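Local atomic coordinates of glycerol-3-phosphate dehydrogenase [NAD(P)+] (Coxiella burnetii, PDB entry 3K96), a protein that probably catalyses the NAD(P)H-dependent reduction of dihydroxyacetone phosphate to sn-glycerol 3-phosphate, a key precursor for phospholipid synthesis. Residues Gly38-Gly41 / Thr42-Ala45; Leu46-Arg50 / Lys51-Val55; Ser59-Ser62 / Asp63-Asp66. All blocks are in the same frame, centred on the assembly; numbering follows the deposited sequence.

Interaction 1: Gly38-Gly41 / Thr42-Ala45; sequences GSWG and TALA
Leu44 lies over a face of the Trp40 indole, one turn further along the helix. Its CG sits 3.8 Å from the centroid of the six-membered ring of Trp40 and only 10° off the ring normal, so the branch point makes a CH-pi contact with the ring. The two methyls spread to different parts of the indole: Leu44 CD1 lies over the ring junction on the pyrrole side, 3.5 Å from Trp40 CE2, and Leu44 CD2 sits by the far benzo edge, 3.8 Å from Trp40 CH2. CG of Trp40 is anti to its own nitrogen (chi1 -175°), which lays the indole alongside the next turn, against Leu44. Ala43 meets the same ring obliquely, its CB 4.0 Å from Trp40 CE3. Phe198, Val168 and Val106 pack around this hydrophobic cluster.

The polar part of the contact is at the helix start, where Gly38 is the N-cap. Gly38 O takes two bonds from one residue, at 2.7 Å from Thr42 OG1 and 3.0 Å from Thr42 N, and the donors arrive from opposite faces of its carbonyl plane. Thr42 OG1 also bonds Asn74. Behind this doubly gripped carbonyl the regular i to i+4 ladder runs on, and Leu44 N meets Trp40 O at 3.0 Å in the straightest bond of the series, 170° at the hydrogen. Ser39 and Trp40 are predicted NADPH-binding residues, and Gly38 and Gly41 fit the glycine-rich GxGxxG pattern: the arrangement is that of the first strand-turn-helix of a Rossmann dinucleotide-binding fold.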
loop_
_atom_site.group_PDB
_atom_site.type_symbol
_atom_site.label_atom_id
_atom_site.label_comp_id
_atom_site.label_asym_id
_atom_site.label_seq_id
_atom_site.Cartn_x
_atom_site.Cartn_y
_atom_site.Cartn_z
ATOM N N GLY A 38 -23.090 -13.801 -0.871
ATOM C CA GLY A 38 -21.698 -14.199 -0.650
ATOM C C GLY A 38 -21.281 -13.589 0.694
ATOM O O GLY A 38 -22.121 -13.015 1.436
ATOM N N SER A 39 -19.991 -13.681 0.999
ATOM C CA SER A 39 -19.449 -13.151 2.253
ATOM C C SER A 39 -19.733 -11.664 2.407
ATOM O O SER A 39 -20.257 -11.214 3.430
ATOM C CB SER A 39 -17.923 -13.357 2.298
ATOM O OG SER A 39 -17.579 -14.722 2.118
ATOM N N TRP A 40 -19.370 -10.897 1.388
ATOM C CA TRP A 40 -19.522 -9.458 1.435
ATOM C C TRP A 40 -20.996 -9.046 1.491
ATOM O O TRP A 40 -21.372 -8.229 2.327
ATOM C CB TRP A 40 -18.745 -8.801 0.284
ATOM C CG TRP A 40 -18.723 -7.277 0.278
ATOM C CD1 TRP A 40 -18.864 -6.469 -0.822
ATOM C CD2 TRP A 40 -18.581 -6.390 1.404
ATOM N NE1 TRP A 40 -18.810 -5.146 -0.455
ATOM C CE2 TRP A 40 -18.628 -5.067 0.903
ATOM C CE3 TRP A 40 -18.388 -6.578 2.772
ATOM C CZ2 TRP A 40 -18.503 -3.954 1.722
ATOM C CZ3 TRP A 40 -18.284 -5.467 3.583
ATOM C CH2 TRP A 40 -18.344 -4.175 3.062
ATOM N N GLY A 41 -21.824 -9.600 0.619
ATOM C CA GLY A 41 -23.274 -9.274 0.662
ATOM C C GLY A 41 -23.892 -9.527 2.018
ATOM O O GLY A 41 -24.670 -8.715 2.533
ATOM N N THR A 42 -23.508 -10.650 2.626
ATOM C CA THR A 42 -24.034 -11.036 3.920
ATOM C C THR A 42 -23.516 -10.114 5.028
ATOM O O THR A 42 -24.259 -9.776 5.947
ATOM C CB THR A 42 -23.687 -12.494 4.254
ATOM O OG1 THR A 42 -24.157 -13.359 3.213
ATOM C CG2 THR A 42 -24.317 -12.913 5.581
ATOM N N ALA A 43 -22.243 -9.718 4.947
ATOM C CA ALA A 43 -21.652 -8.816 5.934
ATOM C C ALA A 43 -22.370 -7.454 5.896
ATOM O O ALA A 43 -22.665 -6.870 6.924
ATOM C CB ALA A 43 -20.132 -8.639 5.678
ATOM N N LEU A 44 -22.622 -6.948 4.704
ATOM C CA LEU A 44 -23.362 -5.683 4.553
ATOM C C LEU A 44 -24.776 -5.836 5.145
ATOM O O LEU A 44 -25.306 -4.918 5.793
ATOM C CB LEU A 44 -23.432 -5.280 3.082
ATOM C CG LEU A 44 -22.166 -4.640 2.515
ATOM C CD1 LEU A 44 -22.158 -4.701 0.989
ATOM C CD2 LEU A 44 -22.005 -3.217 3.059
ATOM N N ALA A 45 -25.377 -6.997 4.930
ATOM C CA ALA A 45 -26.722 -7.264 5.452
ATOM C C ALA A 45 -26.715 -7.235 6.968
ATOM O O ALA A 45 -27.682 -6.770 7.591
ATOM C CB ALA A 45 -27.262 -8.612 4.917
#

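Interaction 2: Leu46-Arg50 / Lys51-Val55; sequences LVLAR and KGQKV
Leu48 O is gripped by two backbone N-H groups from beyond the helix end: Lys51 N at 3.0 Å and, more weakly, Gln53 N at 3.4 Å. The weak Gln53 bond, together with Gly52 N to Ala49 O at 2.9 Å and the positive phi of Gly52 (99°), makes the Schellman motif that closes helix 39-49; the Lys51 bond is additional. Ala49 to Gly52 form a type I beta turn within it. Neither strong bond lies on a lone pair, since Lys51 N and Gly52 N both stand well above the planes of the carbonyls they reach.

Side chains then fold over the terminus. Gln53 crosses Leu48 at a slant, and its OE1 lies 3.3 Å from Leu48 CD2. Gln53 NE2 donates to Arg192 O of helix 183-193. Lys51 bends at several torsions and lays its methylene CD close against Val47 O. Arg50 runs extended the other way and donates to Ala169 O.

The motif is the helix-to-strand connection of the beta-alpha-beta unit 32-35, 39-49, 55-58. The Val55 side chain points to the helix and also touches residues of the flanking strands 32-35 and 87-90. Its CG2, anti to the carbonyl carbon, is placed 3.8 Å from Leu48 CB and 4.0 Å from Ala49 CB. Alongside, Ala49 CA points its hydrogen almost straight (174°) at Gln53 O, 3.5 Å away.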
loop_
_atom_site.group_PDB
_atom_site.type_symbol
_atom_site.label_atom_id
_atom_site.label_comp_id
_atom_site.label_asym_id
_atom_site.label_seq_id
_atom_site.Cartn_x
_atom_site.Cartn_y
_atom_site.Cartn_z
ATOM N N LEU A 46 -25.618 -7.715 7.575
ATOM C CA LEU A 46 -25.486 -7.705 9.025
ATOM C C LEU A 46 -25.295 -6.309 9.552
ATOM O O LEU A 46 -25.857 -5.952 10.576
ATOM C CB LEU A 46 -24.309 -8.571 9.501
ATOM C CG LEU A 46 -24.481 -10.073 9.414
ATOM C CD1 LEU A 46 -23.171 -10.787 9.707
ATOM C CD2 LEU A 46 -25.602 -10.490 10.385
ATOM N N VAL A 47 -24.447 -5.522 8.894
ATOM C CA VAL A 47 -24.232 -4.157 9.339
ATOM C C VAL A 47 -25.573 -3.426 9.459
ATOM O O VAL A 47 -25.828 -2.751 10.454
ATOM C CB VAL A 47 -23.311 -3.390 8.377
ATOM C CG1 VAL A 47 -23.379 -1.898 8.642
ATOM C CG2 VAL A 47 -21.845 -3.928 8.489
ATOM N N LEU A 48 -26.417 -3.552 8.440
ATOM C CA LEU A 48 -27.715 -2.880 8.449
ATOM C C LEU A 48 -28.714 -3.530 9.412
ATOM O O LEU A 48 -29.355 -2.840 10.194
ATOM C CB LEU A 48 -28.312 -2.846 7.029
ATOM C CG LEU A 48 -27.462 -2.123 5.968
ATOM C CD1 LEU A 48 -28.048 -2.273 4.580
ATOM C CD2 LEU A 48 -27.272 -0.659 6.324
ATOM N N ALA A 49 -28.848 -4.849 9.355
ATOM C CA ALA A 49 -29.829 -5.549 10.193
ATOM C C ALA A 49 -29.533 -5.366 11.691
ATOM O O ALA A 49 -30.459 -5.232 12.512
ATOM C CB ALA A 49 -29.951 -7.055 9.790
ATOM N N ARG A 50 -28.247 -5.299 12.045
ATOM C CA ARG A 50 -27.861 -5.072 13.440
ATOM C C ARG A 50 -28.320 -3.734 13.982
ATOM O O ARG A 50 -28.448 -3.570 15.193
ATOM C CB ARG A 50 -26.343 -5.194 13.634
ATOM C CG ARG A 50 -25.853 -6.632 13.646
ATOM C CD ARG A 50 -24.349 -6.683 13.427
ATOM N NE ARG A 50 -23.828 -8.041 13.434
ATOM C CZ ARG A 50 -22.575 -8.356 13.109
ATOM N NH1 ARG A 50 -21.727 -7.401 12.727
ATOM N NH2 ARG A 50 -22.169 -9.617 13.156
ATOM N N LYS A 51 -28.527 -2.764 13.107
ATOM C CA LYS A 51 -28.983 -1.451 13.547
ATOM C C LYS A 51 -30.521 -1.443 13.638
ATOM O O LYS A 51 -31.123 -0.445 14.014
ATOM C CB LYS A 51 -28.455 -0.374 12.590
ATOM C CG LYS A 51 -26.892 -0.387 12.477
ATOM C CD LYS A 51 -26.414 0.060 11.077
ATOM C CE LYS A 51 -26.263 1.519 10.911
ATOM N NZ LYS A 51 -25.013 1.971 11.516
ATOM N N GLY A 52 -31.146 -2.566 13.302
ATOM C CA GLY A 52 -32.601 -2.692 13.404
ATOM C C GLY A 52 -33.330 -2.484 12.088
ATOM O O GLY A 52 -34.550 -2.623 12.029
ATOM N N GLN A 53 -32.593 -2.152 11.028
ATOM C CA GLN A 53 -33.199 -1.985 9.713
ATOM C C GLN A 53 -33.645 -3.340 9.180
ATOM O O GLN A 53 -32.993 -4.361 9.415
ATOM C CB GLN A 53 -32.197 -1.353 8.741
ATOM C CG GLN A 53 -31.714 0.027 9.163
ATOM C CD GLN A 53 -30.515 0.487 8.359
ATOM O OE1 GLN A 53 -30.384 0.155 7.175
ATOM N NE2 GLN A 53 -29.615 1.246 9.004
ATOM N N LYS A 54 -34.759 -3.357 8.467
ATOM C CA LYS A 54 -35.248 -4.580 7.863
ATOM C C LYS A 54 -34.437 -4.848 6.616
ATOM O O LYS A 54 -34.297 -3.965 5.769
ATOM C CB LYS A 54 -36.717 -4.447 7.462
ATOM C CG LYS A 54 -37.638 -4.102 8.623
ATOM C CD LYS A 54 -39.069 -3.836 8.134
ATOM C CE LYS A 54 -39.941 -3.215 9.238
ATOM N NZ LYS A 54 -39.470 -1.831 9.606
ATOM N N VAL A 55 -33.931 -6.067 6.488
ATOM C CA VAL A 55 -33.138 -6.428 5.354
ATOM C C VAL A 55 -33.560 -7.742 4.753
ATOM O O VAL A 55 -33.814 -8.710 5.475
ATOM C CB VAL A 55 -31.634 -6.570 5.743
ATOM C CG1 VAL A 55 -30.817 -6.930 4.513
ATOM C CG2 VAL A 55 -31.123 -5.293 6.388
#

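Interaction 3: Ser59-Ser62 / Asp63-Asp66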
loop_
_atom_site.group_PDB
_atom_site.type_symbol
_atom_site.label_atom_id
_atom_site.label_comp_id
_atom_site.label_asym_id
_atom_site.label_seq_id
_atom_site.Cartn_x
_atom_site.Cartn_y
_atom_site.Cartn_z
ATOM N N SER A 59 -30.308 -14.944 -2.667
ATOM C CA SER A 59 -29.259 -15.721 -3.264
ATOM C C SER A 59 -29.847 -16.482 -4.426
ATOM O O SER A 59 -30.968 -16.996 -4.324
ATOM C CB SER A 59 -28.707 -16.728 -2.256
ATOM O OG SER A 59 -27.733 -17.558 -2.869
ATOM N N TYR A 60 -29.093 -16.578 -5.518
ATOM C CA TYR A 60 -29.540 -17.346 -6.688
ATOM C C TYR A 60 -29.279 -18.868 -6.561
ATOM O O TYR A 60 -29.821 -19.652 -7.346
ATOM C CB TYR A 60 -28.959 -16.787 -7.994
ATOM C CG TYR A 60 -27.462 -16.524 -8.009
ATOM C CD1 TYR A 60 -26.565 -17.531 -8.311
ATOM C CD2 TYR A 60 -26.961 -15.243 -7.768
ATOM C CE1 TYR A 60 -25.207 -17.287 -8.346
ATOM C CE2 TYR A 60 -25.609 -14.987 -7.793
ATOM C CZ TYR A 60 -24.731 -16.009 -8.086
ATOM O OH TYR A 60 -23.376 -15.762 -8.120
ATOM N N GLU A 61 -28.461 -19.271 -5.581
ATOM C CA GLU A 61 -28.199 -20.692 -5.290
ATOM C C GLU A 61 -29.379 -21.128 -4.370
ATOM O O GLU A 61 -29.354 -20.889 -3.173
ATOM C CB GLU A 61 -26.827 -20.831 -4.594
ATOM C CG GLU A 61 -25.629 -20.110 -5.316
ATOM C CD GLU A 61 -24.312 -20.030 -4.471
ATOM O OE1 GLU A 61 -23.299 -19.462 -4.951
ATOM O OE2 GLU A 61 -24.287 -20.522 -3.325
ATOM N N SER A 62 -30.425 -21.745 -4.927
ATOM C CA SER A 62 -31.680 -22.090 -4.154
ATOM C C SER A 62 -31.575 -22.973 -2.878
ATOM O O SER A 62 -32.330 -22.769 -1.885
ATOM C CB SER A 62 -32.724 -22.671 -5.111
ATOM O OG SER A 62 -33.018 -21.720 -6.128
ATOM N N ASP A 63 -30.684 -23.956 -2.930
ATOM C CA ASP A 63 -30.427 -24.810 -1.793
ATOM C C ASP A 63 -29.802 -23.964 -0.672
ATOM O O ASP A 63 -29.893 -24.299 0.503
ATOM C CB ASP A 63 -29.491 -25.945 -2.213
ATOM C CG ASP A 63 -28.319 -25.455 -3.076
ATOM O OD1 ASP A 63 -28.426 -24.363 -3.686
ATOM O OD2 ASP A 63 -27.294 -26.176 -3.156
ATOM N N HIS A 64 -29.188 -22.851 -1.063
ATOM C CA HIS A 64 -28.530 -21.927 -0.130
ATOM C C HIS A 64 -29.546 -21.180 0.742
ATOM O O HIS A 64 -29.363 -21.083 1.950
ATOM C CB HIS A 64 -27.621 -20.975 -0.930
ATOM C CG HIS A 64 -26.783 -20.067 -0.088
ATOM N ND1 HIS A 64 -26.422 -18.800 -0.497
ATOM C CD2 HIS A 64 -26.269 -20.220 1.153
ATOM C CE1 HIS A 64 -25.702 -18.224 0.447
ATOM N NE2 HIS A 64 -25.593 -19.065 1.458
ATOM N N VAL A 65 -30.632 -20.690 0.140
ATOM C CA VAL A 65 -31.667 -19.992 0.912
ATOM C C VAL A 65 -32.320 -20.932 1.939
ATOM O O VAL A 65 -32.610 -20.524 3.069
ATOM C CB VAL A 65 -32.735 -19.355 0.010
ATOM C CG1 VAL A 65 -33.866 -18.762 0.864
ATOM C CG2 VAL A 65 -32.083 -18.290 -0.890
ATOM N N ASP A 66 -32.534 -22.183 1.551
ATOM C CA ASP A 66 -33.083 -23.191 2.478
ATOM C C ASP A 66 -32.175 -23.334 3.714
ATOM O O ASP A 66 -32.648 -23.352 4.865
ATOM C CB ASP A 66 -33.232 -24.535 1.756
ATOM C CG ASP A 66 -34.349 -24.519 0.738
ATOM O OD1 ASP A 66 -35.362 -23.821 0.994
ATOM O OD2 ASP A 66 -34.236 -25.207 -0.300
#
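Hydrogen bonds centre on Ser59 and His64. Ser59 OG meets His64 ND1 at 3.0 Å, arriving at the edge of the imidazole and in its plane. The hydroxyl is also an acceptor for Glu61 N, 3.3 Å from Ser59 OG, which makes an ST turn where the chain leaves strand 55-58. Ser59 OG stands anti to its own nitrogen (chi1 176°), the setting that carries it to both partners. On its far side the ring is held again, by His64 NE2 to Asn74, while Tyr77 packs against it edge to face. Along the backbone, Asp66 N gives Ser62 O a long, weak bond of 3.5 Å as the helix begins.

Charged groups form a second set. The Glu61 side chain crosses that of His64 at a slant, carboxylate and ring planes 43° apart, with Glu61 OE2 3.9 Å from His64 ND1. Both Glu61 and Asp63 reach Arg76 in salt bridges, and Glu61 OE2 is bonded to Tyr77 as well. Apolar packing is light by comparison: Val65 CG2 rests 4.0 Å from Ser59 CB, and the Val65 side chain lies about 4 Å from a bound HEPES molecule.

Two points follow from the chemistry. Bonds at both nitrogens fix the flip and tilt of the His64 ring. The like charges of Glu61 OE2 and Asp63 OD1, 5.7 Å apart, share Arg76, whose positive charge would be expected to offset their mutual repulsion and to tie the strand-to-helix loop to the chain beyond helix 62-71.

The three contacts follow one another along the chain inside the N-terminal Rossmann-type region, and all lie on the same polypeptide run from helix 39-49 to helix 62-71. Interactions 1 and 2 occupy the start and end of helix 39-49, centres about 12 Å apart, and touch where Ala45 O packs on Val55 CG2. Interaction 3 follows strand 55-58 and opens helix 62-71. Its centre is about 14 Å from that of interaction 1 and about 21 Å from that of interaction 2. Thus the first and third contacts share the strand-to-helix end of the parallel strands 32-35 and 55-58, near predicted NADPH-binding residues, and Asn74 bonds to both. Interaction 2 turns the chain at the other end.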